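Local coordinates for putative glycosyl hydrolase (Bacteroides thetaiotaomicron VPI-5482, PDB 3K11), which has no established function but probably acts as a hydrolase of the glycosyl hydrolase 88 family, at residues E228-K231 / Q232-F236; N192-Q195 / R196-W200; P419-D423 / S424-Y428; C276-L279 / D280-E284. One frame throughout, in Å; residues are numbered along the deposited sequence. Where two conformers were deposited one is given.

Contact 1. Residues E228-K231 / Q232-F236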
loop_
_atom_site.group_PDB
_atom_site.type_symbol
_atom_site.label_atom_id
_atom_site.label_comp_id
_atom_site.label_asym_id
_atom_site.label_seq_id
_atom_site.Cartn_x
_atom_site.Cartn_y
_atom_site.Cartn_z
ATOM N N GLU A 228 -2.240 -26.358 27.840
ATOM C CA GLU A 228 -2.985 -26.569 26.581
ATOM C C GLU A 228 -3.344 -25.254 25.930
ATOM O O GLU A 228 -3.215 -25.118 24.710
ATOM C CB GLU A 228 -4.226 -27.404 26.831
ATOM C CG GLU A 228 -5.021 -27.777 25.560
ATOM C CD GLU A 228 -4.247 -28.660 24.596
ATOM O OE1 GLU A 228 -3.199 -29.244 24.985
ATOM O OE2 GLU A 228 -4.708 -28.785 23.447
ATOM N N ALA A 229 -3.741 -24.265 26.726
ATOM C CA ALA A 229 -4.026 -22.925 26.165
ATOM C C ALA A 229 -2.823 -22.334 25.434
ATOM O O ALA A 229 -2.922 -21.834 24.293
ATOM C CB ALA A 229 -4.531 -21.995 27.276
ATOM N N VAL A 230 -1.658 -22.418 26.072
ATOM C CA VAL A 230 -0.408 -21.958 25.446
ATOM C C VAL A 230 -0.024 -22.760 24.184
ATOM O O VAL A 230 0.388 -22.201 23.160
ATOM C CB VAL A 230 0.741 -21.928 26.477
ATOM C CG1 VAL A 230 2.109 -21.656 25.816
ATOM C CG2 VAL A 230 0.442 -20.809 27.531
ATOM N N LYS A 231 -0.151 -24.068 24.273
ATOM C CA LYS A 231 0.164 -24.946 23.155
ATOM C C LYS A 231 -0.686 -24.600 21.953
ATOM O O LYS A 231 -0.199 -24.491 20.837
ATOM C CB LYS A 231 -0.117 -26.393 23.585
ATOM C CG LYS A 231 0.260 -27.439 22.532
ATOM C CD LYS A 231 -0.126 -28.866 22.937
ATOM C CE LYS A 231 0.149 -29.877 21.739
ATOM N NZ LYS A 231 -0.693 -31.078 21.826
ATOM N N GLN A 232 -1.992 -24.439 22.160
ATOM C CA GLN A 232 -2.856 -23.978 21.066
ATOM C C GLN A 232 -2.373 -22.664 20.521
ATOM O O GLN A 232 -2.220 -22.475 19.307
ATOM C CB GLN A 232 -4.289 -23.770 21.583
ATOM C CG GLN A 232 -5.003 -25.070 21.935
ATOM C CD GLN A 232 -5.315 -25.962 20.758
ATOM O OE1 GLN A 232 -5.491 -25.496 19.652
ATOM N NE2 GLN A 232 -5.417 -27.267 21.024
ATOM N N PHE A 233 -2.158 -21.722 21.413
ATOM C CA PHE A 233 -1.762 -20.381 20.923
ATOM C C PHE A 233 -0.565 -20.481 20.003
ATOM O O PHE A 233 -0.554 -19.923 18.917
ATOM C CB PHE A 233 -1.460 -19.444 22.083
ATOM C CG PHE A 233 -1.251 -18.007 21.656
ATOM C CD1 PHE A 233 0.009 -17.545 21.235
ATOM C CD2 PHE A 233 -2.290 -17.106 21.687
ATOM C CE1 PHE A 233 0.185 -16.242 20.820
ATOM C CE2 PHE A 233 -2.091 -15.745 21.226
ATOM C CZ PHE A 233 -0.885 -15.346 20.803
ATOM N N LEU A 234 0.468 -21.191 20.441
ATOM C CA LEU A 234 1.710 -21.181 19.690
ATOM C C LEU A 234 1.637 -22.043 18.436
ATOM O O LEU A 234 2.264 -21.735 17.404
ATOM C CB LEU A 234 2.835 -21.648 20.602
ATOM C CG LEU A 234 3.210 -20.787 21.820
ATOM C CD1 LEU A 234 4.258 -21.534 22.630
ATOM C CD2 LEU A 234 3.720 -19.356 21.416
ATOM N N GLN A 235 0.844 -23.094 18.481
ATOM C CA GLN A 235 0.669 -23.972 17.287
ATOM C C GLN A 235 -0.120 -23.265 16.190
ATOM O O GLN A 235 0.135 -23.471 14.999
ATOM C CB GLN A 235 0.041 -25.316 17.715
ATOM C CG GLN A 235 1.074 -26.218 18.388
ATOM C CD GLN A 235 0.591 -27.581 18.823
ATOM O OE1 GLN A 235 1.393 -28.340 19.386
ATOM N NE2 GLN A 235 -0.686 -27.907 18.605
ATOM N N PHE A 236 -1.139 -22.474 16.580
ATOM C CA PHE A 236 -1.825 -21.585 15.645
ATOM C C PHE A 236 -0.839 -20.527 15.135
ATOM O O PHE A 236 -0.690 -20.311 13.940
ATOM C CB PHE A 236 -3.004 -20.828 16.295
ATOM C CG PHE A 236 -4.321 -21.565 16.284
ATOM C CD1 PHE A 236 -5.137 -21.517 15.190
ATOM C CD2 PHE A 236 -4.786 -22.229 17.403
ATOM C CE1 PHE A 236 -6.372 -22.164 15.172
ATOM C CE2 PHE A 236 -6.033 -22.895 17.374
ATOM C CZ PHE A 236 -6.805 -22.857 16.259
#
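E228 and Q232 meet one turn apart on helix 222-240, through both backbone and side chains. The backbone N of Q232 donates to O of E228 at 2.9 Å. Starting from Q232 CB, the side chain first packs on carbonyls. Q232 CB lies 3.6 Å from E228 O. Q232 CG sits beside the residue's own N (chi1 -70°) and comes to 3.3 Å from E228 O. A bend at chi2 turns the amide toward the glutamate. At the tip, Q232 NE2 donates to E228 OE2 at 2.9 Å, with an N-H...O angle of 160°. The acceptor is in the amide plane, but the donor meets OE2 on its anti side, out of the carboxylate plane. OE1 of Q232 accepts from F189 N, and NE2 also donates to G187 O. With an alanine here, F189 N and G187 O would probably lose these mates, and E228 OE2 one of its bonds. On other sides of the helix, V230 CG1 and L234 CD1 lie side by side at 3.8 Å. K231 passes its extended aliphatic chain across Q235, with K231 CE 3.1 Å from Q235 OE1. Their nitrogens reach the loop at 186-188: K231 NZ binds D186 O, and Q235 NE2 binds T188 OG1. The helix is thus tied to residues 183-189 by hydrogen bonds from two glutamines and a lysine, and by a salt bridge from E228 OE2 to R183, which would offset the glutamate's charge.

Contact 2. Residues N192-Q195 / R196-W200. With EDO (1,2-ethanediol), chain J.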
loop_
_atom_site.group_PDB
_atom_site.type_symbol
_atom_site.label_atom_id
_atom_site.label_comp_id
_atom_site.label_asym_id
_atom_site.label_seq_id
_atom_site.Cartn_x
_atom_site.Cartn_y
_atom_site.Cartn_z
ATOM N N ASN A 192 -12.811 -29.254 9.204
ATOM C CA ASN A 192 -12.738 -29.921 7.901
ATOM C C ASN A 192 -13.583 -29.159 6.853
ATOM O O ASN A 192 -13.938 -29.696 5.812
ATOM C CB ASN A 192 -13.129 -31.392 8.052
ATOM C CG ASN A 192 -12.048 -32.170 8.709
ATOM O OD1 ASN A 192 -10.918 -32.206 8.217
ATOM N ND2 ASN A 192 -12.353 -32.737 9.868
ATOM N N ARG A 193 -13.876 -27.891 7.146
ATOM C CA ARG A 193 -14.480 -26.991 6.183
ATOM C C ARG A 193 -13.674 -25.730 6.168
ATOM O O ARG A 193 -13.166 -25.335 7.213
ATOM C CB ARG A 193 -15.933 -26.635 6.506
ATOM C CG ARG A 193 -16.133 -25.698 7.694
ATOM C CD ARG A 193 -17.605 -25.549 8.045
ATOM N NE ARG A 193 -17.889 -24.460 9.013
ATOM C CZ ARG A 193 -18.076 -23.191 8.673
ATOM N NH1 ARG A 193 -17.983 -22.800 7.418
ATOM N NH2 ARG A 193 -18.327 -22.301 9.607
ATOM N N PRO A 194 -13.521 -25.114 4.994
ATOM C CA PRO A 194 -13.997 -25.576 3.665
ATOM C C PRO A 194 -13.171 -26.674 3.031
ATOM O O PRO A 194 -13.515 -27.133 1.935
ATOM C CB PRO A 194 -13.939 -24.299 2.830
ATOM C CG PRO A 194 -12.797 -23.537 3.410
ATOM C CD PRO A 194 -12.897 -23.781 4.907
ATOM N N GLN A 195 -12.081 -27.065 3.693
ATOM C CA GLN A 195 -11.162 -28.062 3.214
ATOM C C GLN A 195 -10.783 -28.922 4.425
ATOM O O GLN A 195 -10.971 -28.511 5.581
ATOM C CB GLN A 195 -9.888 -27.438 2.662
ATOM C CG GLN A 195 -10.081 -26.498 1.450
ATOM C CD GLN A 195 -10.450 -27.203 0.140
ATOM O OE1 GLN A 195 -10.335 -28.441 0.021
ATOM N NE2 GLN A 195 -10.903 -26.406 -0.865
ATOM N N ARG A 196 -10.275 -30.113 4.148
ATOM C CA ARG A 196 -9.742 -30.970 5.215
ATOM C C ARG A 196 -8.640 -30.248 5.971
ATOM O O ARG A 196 -7.861 -29.488 5.389
ATOM C CB ARG A 196 -9.129 -32.235 4.656
ATOM C CG ARG A 196 -10.110 -33.208 4.071
ATOM C CD ARG A 196 -9.542 -34.607 4.141
ATOM N NE ARG A 196 -10.357 -35.554 3.385
ATOM C CZ ARG A 196 -10.051 -36.028 2.180
ATOM N NH1 ARG A 196 -8.914 -35.697 1.556
ATOM N NH2 ARG A 196 -10.887 -36.869 1.592
ATOM N N ASN A 197 -8.583 -30.482 7.276
ATOM C CA ASN A 197 -7.502 -30.000 8.114
ATOM C C ASN A 197 -7.165 -28.537 7.862
ATOM O O ASN A 197 -6.031 -28.162 7.521
ATOM C CB ASN A 197 -6.255 -30.902 7.949
ATOM C CG ASN A 197 -6.430 -32.235 8.672
ATOM O OD1 ASN A 197 -7.474 -32.504 9.216
ATOM N ND2 ASN A 197 -5.394 -33.014 8.744
ATOM N N THR A 198 -8.198 -27.723 8.044
ATOM C CA THR A 198 -8.078 -26.263 7.927
ATOM C C THR A 198 -8.081 -25.613 9.293
ATOM O O THR A 198 -8.909 -25.915 10.151
ATOM C CB THR A 198 -9.276 -25.696 7.111
ATOM O OG1 THR A 198 -9.298 -26.321 5.817
ATOM C CG2 THR A 198 -9.168 -24.217 6.948
ATOM N N LEU A 199 -7.141 -24.688 9.478
ATOM C CA LEU A 199 -7.141 -23.835 10.627
ATOM C C LEU A 199 -7.827 -22.520 10.250
ATOM O O LEU A 199 -7.510 -21.947 9.233
ATOM C CB LEU A 199 -5.745 -23.565 11.140
ATOM C CG LEU A 199 -4.899 -24.734 11.649
ATOM C CD1 LEU A 199 -3.514 -24.220 12.162
ATOM C CD2 LEU A 199 -5.682 -25.562 12.740
ATOM N N TRP A 200 -8.712 -22.078 11.136
ATOM C CA TRP A 200 -9.389 -20.779 11.073
ATOM C C TRP A 200 -8.822 -19.898 12.145
ATOM O O TRP A 200 -8.809 -20.271 13.322
ATOM C CB TRP A 200 -10.867 -20.970 11.360
ATOM C CG TRP A 200 -11.642 -21.588 10.258
ATOM C CD1 TRP A 200 -11.454 -22.817 9.678
ATOM C CD2 TRP A 200 -12.791 -21.026 9.658
ATOM N NE1 TRP A 200 -12.410 -23.033 8.726
ATOM C CE2 TRP A 200 -13.262 -21.961 8.700
ATOM C CE3 TRP A 200 -13.475 -19.813 9.833
ATOM C CZ2 TRP A 200 -14.411 -21.735 7.928
ATOM C CZ3 TRP A 200 -14.591 -19.565 9.045
ATOM C CH2 TRP A 200 -15.070 -20.537 8.120
HETATM C C1 EDO J . -20.280 -17.858 8.638
HETATM O O1 EDO J . -20.336 -17.780 7.204
HETATM C C2 EDO J . -19.039 -18.578 9.121
HETATM O O2 EDO J . -18.874 -19.729 8.303
HETATM O O HOH W 1 -9.516 -30.664 1.384
#
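N192 reaches across the turn to N197, whose backbone N donates to N192 OD1 at 3.1 Å and nearly straight (169°). R193 follows with two separate roles. R193 O accepts from W200 NE1 at 2.9 Å, at the indole edge and close to the ring plane. Its side chain leaves with CG between the backbone N and the carbonyl carbon (chi1 72°). The guanidinium then sets one face over W200 CZ2, with the two planes 57° apart. R193 NH2 also donates to O2 of a bound ethanediol at 2.9 Å, and NH1 makes a salt bridge to D423 of the second subunit. P194, after a cis peptide bond, rests its CD 4.0 Å from W200 CZ2. T198 OG1 donates a hydrogen bond to Q195 O at 2.8 Å, from above the carbonyl plane. Q195 OE1 is bridged to R196 N by a water, while NE2 binds Y428 O of the second subunit. The turn is bonded to its own strand and also to the second subunit. N197, with positive phi and psi, and T198 together stand opposite the single residue R191. This is a G1 beta bulge at the start of strand 198-200, an outer strand of a small antiparallel sheet.

Contact 3. Residues P419-D423 / S424-Y428. With EDO (1,2-ethanediol), chain B.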
loop_
_atom_site.group_PDB
_atom_site.type_symbol
_atom_site.label_atom_id
_atom_site.label_comp_id
_atom_site.label_asym_id
_atom_site.label_seq_id
_atom_site.Cartn_x
_atom_site.Cartn_y
_atom_site.Cartn_z
ATOM N N PRO A 419 -4.834 12.113 29.287
ATOM C CA PRO A 419 -4.627 12.635 27.950
ATOM C C PRO A 419 -5.065 14.082 27.836
ATOM O O PRO A 419 -5.943 14.524 28.588
ATOM C CB PRO A 419 -5.497 11.729 27.081
ATOM C CG PRO A 419 -6.508 11.197 27.979
ATOM C CD PRO A 419 -5.872 11.082 29.318
ATOM N N GLN A 420 -4.443 14.807 26.906
ATOM C CA GLN A 420 -4.675 16.201 26.710
ATOM C C GLN A 420 -4.218 16.593 25.312
ATOM O O GLN A 420 -3.266 16.043 24.757
ATOM C CB GLN A 420 -3.895 16.967 27.796
ATOM C CG GLN A 420 -3.994 18.445 27.731
ATOM C CD GLN A 420 -3.621 19.133 29.036
ATOM O OE1 GLN A 420 -3.412 18.481 30.067
ATOM N NE2 GLN A 420 -3.507 20.470 28.985
HETATM N N MSE A 421 -4.904 17.564 24.736
HETATM C CA MSE A 421 -4.532 18.076 23.440
HETATM C C MSE A 421 -3.245 18.895 23.602
HETATM O O MSE A 421 -3.081 19.674 24.552
HETATM C CB MSE A 421 -5.683 18.933 22.876
HETATM C CG MSE A 421 -6.952 18.117 22.535
HETATM SE SE MSE A 421 -6.680 17.203 20.904
HETATM C CE MSE A 421 -6.787 18.603 19.696
ATOM N N ASN A 422 -2.320 18.692 22.683
ATOM C CA ASN A 422 -1.069 19.435 22.643
ATOM C C ASN A 422 -0.750 19.685 21.180
ATOM O O ASN A 422 -0.580 18.751 20.417
ATOM C CB ASN A 422 0.039 18.641 23.339
ATOM C CG ASN A 422 1.259 19.465 23.596
ATOM O OD1 ASN A 422 1.494 20.475 22.926
ATOM N ND2 ASN A 422 2.061 19.040 24.560
ATOM N N ASP A 423 -0.685 20.946 20.775
ATOM C CA ASP A 423 -0.396 21.238 19.356
ATOM C C ASP A 423 -1.420 20.552 18.428
ATOM O O ASP A 423 -1.084 20.128 17.347
ATOM C CB ASP A 423 1.047 20.782 19.083
ATOM C CG ASP A 423 1.801 21.660 18.150
ATOM O OD1 ASP A 423 1.261 22.651 17.625
ATOM O OD2 ASP A 423 2.960 21.312 17.945
ATOM N N SER A 424 -2.691 20.478 18.869
ATOM C CA SER A 424 -3.810 19.996 18.079
ATOM C C SER A 424 -3.851 18.489 17.935
ATOM O O SER A 424 -4.666 17.977 17.159
ATOM C CB SER A 424 -3.819 20.640 16.669
ATOM O OG SER A 424 -3.881 22.052 16.722
ATOM N N ALA A 425 -2.980 17.781 18.658
ATOM C CA ALA A 425 -2.920 16.301 18.640
ATOM C C ALA A 425 -3.245 15.754 20.035
ATOM O O ALA A 425 -2.820 16.312 21.034
ATOM C CB ALA A 425 -1.492 15.824 18.229
ATOM N N VAL A 426 -3.941 14.619 20.083
ATOM C CA VAL A 426 -4.163 13.916 21.337
ATOM C C VAL A 426 -2.834 13.372 21.835
ATOM O O VAL A 426 -2.127 12.689 21.086
ATOM C CB VAL A 426 -5.150 12.763 21.139
ATOM C CG1 VAL A 426 -5.212 11.876 22.388
ATOM C CG2 VAL A 426 -6.551 13.291 20.744
ATOM N N GLN A 427 -2.450 13.724 23.074
ATOM C CA GLN A 427 -1.270 13.166 23.712
ATOM C C GLN A 427 -1.611 12.568 25.049
ATOM O O GLN A 427 -2.422 13.114 25.786
ATOM C CB GLN A 427 -0.176 14.223 23.856
ATOM C CG GLN A 427 0.442 14.641 22.516
ATOM C CD GLN A 427 1.405 13.602 21.929
ATOM O OE1 GLN A 427 1.892 12.732 22.648
ATOM N NE2 GLN A 427 1.767 13.753 20.642
ATOM N N TYR A 428 -0.996 11.427 25.358
ATOM C CA TYR A 428 -1.219 10.747 26.631
ATOM C C TYR A 428 -0.180 11.120 27.661
ATOM O O TYR A 428 1.018 10.999 27.398
ATOM C CB TYR A 428 -1.309 9.222 26.434
ATOM C CG TYR A 428 -2.737 8.774 26.251
ATOM C CD1 TYR A 428 -3.511 9.251 25.196
ATOM C CD2 TYR A 428 -3.347 7.918 27.152
ATOM C CE1 TYR A 428 -4.848 8.891 25.062
ATOM C CE2 TYR A 428 -4.670 7.544 27.018
ATOM C CZ TYR A 428 -5.448 8.056 25.966
ATOM O OH TYR A 428 -6.792 7.688 25.808
HETATM C C1 EDO B . 3.547 23.964 14.762
HETATM O O1 EDO B . 2.315 23.358 15.185
HETATM C C2 EDO B . 4.756 23.170 15.210
HETATM O O2 EDO B . 4.534 22.792 16.563
HETATM O O HOH W 2 -1.371 23.353 16.807
#
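P419 and Y428 close the open end of a beta hairpin, strands 420-422 and 425-427 joined by a type I' turn from N422 to A425. P419 CB sits over one face of the Y428 ring as a CH-pi contact, 3.7 Å from the centroid and 19° off the normal. The ring also packs on helix 400-416, and Y428 OH bonds Q355 OE1. A glycine in place of Y428 would probably uncover that side of P419 and leave Q355 OE1 without the tyrosine hydroxyl. Four backbone bonds hold the strands. Q420 and Q427 form a hydrogen-bonded pair, with Q420 N to Q427 O at 2.9 Å. N422 and A425 form the next, with A425 N reaching N422 O at 3.1 Å from above its carbonyl plane. Between them, selenomethionine M421 faces V426. Its chain bends at chi2 (-77°) and again at chi3. This bend lays M421 SE 3.9 Å from V426 CG2 and M421 CE 3.4 Å from S424 O. On the other face, N422 CB approaches Q427 CG. Further out, N422 ND2 binds F440 O. Q427 OE1 accepts from Q195 NE2 of the third subunit. In the turn, both D423 carboxylate oxygens accept from one ethanediol. Its O1 reaches D423 OD1 at 2.8 Å, and its O2 lies 2.6 Å from D423 OD2.

Contact 4. Residues C276-L279 / D280-E284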
loop_
_atom_site.group_PDB
_atom_site.type_symbol
_atom_site.label_atom_id
_atom_site.label_comp_id
_atom_site.label_asym_id
_atom_site.label_seq_id
_atom_site.Cartn_x
_atom_site.Cartn_y
_atom_site.Cartn_z
ATOM N N CYS A 276 -4.946 -11.168 24.612
ATOM C CA CYS A 276 -5.388 -10.484 25.833
ATOM C C CYS A 276 -6.051 -11.429 26.817
ATOM O O CYS A 276 -5.732 -11.382 27.989
ATOM C CB CYS A 276 -6.361 -9.340 25.500
ATOM S SG CYS A 276 -5.596 -7.953 24.610
ATOM N N GLU A 277 -6.966 -12.286 26.351
ATOM C CA GLU A 277 -7.620 -13.217 27.253
ATOM C C GLU A 277 -6.646 -14.184 27.927
ATOM O O GLU A 277 -6.783 -14.511 29.123
ATOM C CB GLU A 277 -8.680 -13.991 26.509
ATOM C CG GLU A 277 -9.892 -13.160 26.041
ATOM C CD GLU A 277 -10.840 -12.820 27.144
ATOM O OE1 GLU A 277 -10.646 -11.771 27.774
ATOM O OE2 GLU A 277 -11.842 -13.546 27.307
ATOM N N LEU A 278 -5.675 -14.662 27.159
ATOM C CA LEU A 278 -4.646 -15.580 27.658
ATOM C C LEU A 278 -3.686 -14.885 28.600
ATOM O O LEU A 278 -3.394 -15.391 29.676
ATOM C CB LEU A 278 -3.905 -16.223 26.477
ATOM C CG LEU A 278 -2.816 -17.241 26.782
ATOM C CD1 LEU A 278 -3.348 -18.331 27.680
ATOM C CD2 LEU A 278 -2.210 -17.817 25.472
ATOM N N LEU A 279 -3.221 -13.700 28.215
ATOM C CA LEU A 279 -2.341 -12.935 29.084
ATOM C C LEU A 279 -3.013 -12.436 30.396
ATOM O O LEU A 279 -2.338 -12.190 31.421
ATOM C CB LEU A 279 -1.645 -11.825 28.294
ATOM C CG LEU A 279 -0.611 -12.265 27.285
ATOM C CD1 LEU A 279 -0.322 -11.123 26.367
ATOM C CD2 LEU A 279 0.673 -12.827 27.943
ATOM N N ASP A 280 -4.349 -12.322 30.387
ATOM C CA ASP A 280 -5.080 -12.049 31.620
ATOM C C ASP A 280 -4.987 -13.205 32.592
ATOM O O ASP A 280 -5.133 -13.019 33.787
ATOM C CB ASP A 280 -6.564 -11.816 31.314
ATOM C CG ASP A 280 -6.855 -10.423 30.740
ATOM O OD1 ASP A 280 -5.994 -9.500 30.821
ATOM O OD2 ASP A 280 -8.008 -10.244 30.231
ATOM N N VAL A 281 -4.778 -14.419 32.096
ATOM C CA VAL A 281 -4.814 -15.625 32.960
ATOM C C VAL A 281 -3.418 -16.123 33.346
ATOM O O VAL A 281 -3.182 -16.552 34.477
ATOM C CB VAL A 281 -5.587 -16.741 32.253
ATOM C CG1 VAL A 281 -5.540 -18.020 33.035
ATOM C CG2 VAL A 281 -7.072 -16.339 32.020
ATOM N N LEU A 282 -2.474 -16.096 32.408
ATOM C CA LEU A 282 -1.158 -16.654 32.674
ATOM C C LEU A 282 -0.475 -15.967 33.840
ATOM O O LEU A 282 -0.414 -14.744 33.869
ATOM C CB LEU A 282 -0.192 -16.489 31.484
ATOM C CG LEU A 282 -0.496 -17.268 30.206
ATOM C CD1 LEU A 282 0.586 -16.995 29.162
ATOM C CD2 LEU A 282 -0.672 -18.819 30.503
ATOM N N PRO A 283 0.112 -16.754 34.741
ATOM C CA PRO A 283 1.010 -16.206 35.761
ATOM C C PRO A 283 2.080 -15.387 35.100
ATOM O O PRO A 283 2.500 -15.721 34.005
ATOM C CB PRO A 283 1.609 -17.455 36.399
ATOM C CG PRO A 283 0.565 -18.502 36.216
ATOM C CD PRO A 283 -0.080 -18.210 34.890
ATOM N N GLU A 284 2.568 -14.344 35.765
ATOM C CA GLU A 284 3.545 -13.490 35.121
ATOM C C GLU A 284 4.886 -14.169 34.930
ATOM O O GLU A 284 5.627 -13.766 34.061
ATOM C CB GLU A 284 3.723 -12.204 35.893
ATOM C CG GLU A 284 2.419 -11.430 35.920
ATOM C CD GLU A 284 2.613 -9.939 35.842
ATOM O OE1 GLU A 284 3.600 -9.432 36.422
ATOM O OE2 GLU A 284 1.760 -9.280 35.204
HETATM O O HOH W 3 -8.905 -9.565 27.817
HETATM O O HOH W 4 -10.030 -11.862 30.481
HETATM O O HOH W 5 0.048 -12.826 32.082
#
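L278 O, on helix 265-281, is gripped by two backbone donors, V281 N and L282 N, each at 3.0 Å. L282 N makes an i to i+4 bond and approaches nearly along the C=O axis. V281 N makes an i to i+3 bond to the same oxygen and comes from above the carbonyl plane instead. The side chains of L278 and L282 also cross, with CD1 of L278 3.9 Å from CD2 of L282. L278 gets there because its CG stands opposite the backbone N (chi1 -178°). V281 CG2 packs against E277 O. On another side, E277 OE1 and D280 OD2 stand 3.9 Å apart, their carboxylate planes 76° apart. Two waters each donate to both oxygens. The water bonds to D280 OD2 measure 2.7 and 2.6 Å. The other oxygens have their own partners: E277 OE2 makes a salt bridge to K156, and D280 OD1 is bonded to H338 NE2. A further water joins L279 O to L282 O, at 2.6 Å from L279 O. If both acids are charged they would repel, and the two waters, K156 and H338 are likely to make their closeness tolerable.

Contacts 1 and 4 form one packed unit, their centres 13 Å apart. Helix 222-240 lies against helix 265-281 and L282, with V230 CG2 3.7 Å from L282 CD2 and F233 CB 3.8 Å from L278 CD2. Contact 2 joins it at the other end of contact 1, where F236 CE1 comes 3.6 Å from W200 O. Contact 3 stands apart: its centre is about 47 Å from that of contact 2 in the same chain. Across subunits the two meet, because R193 of one copy pairs with D423 of another. One ethanediol, probably from the crystallisation liquor, bonds to both partners at that interface. It marks a subunit junction and identifies no active site.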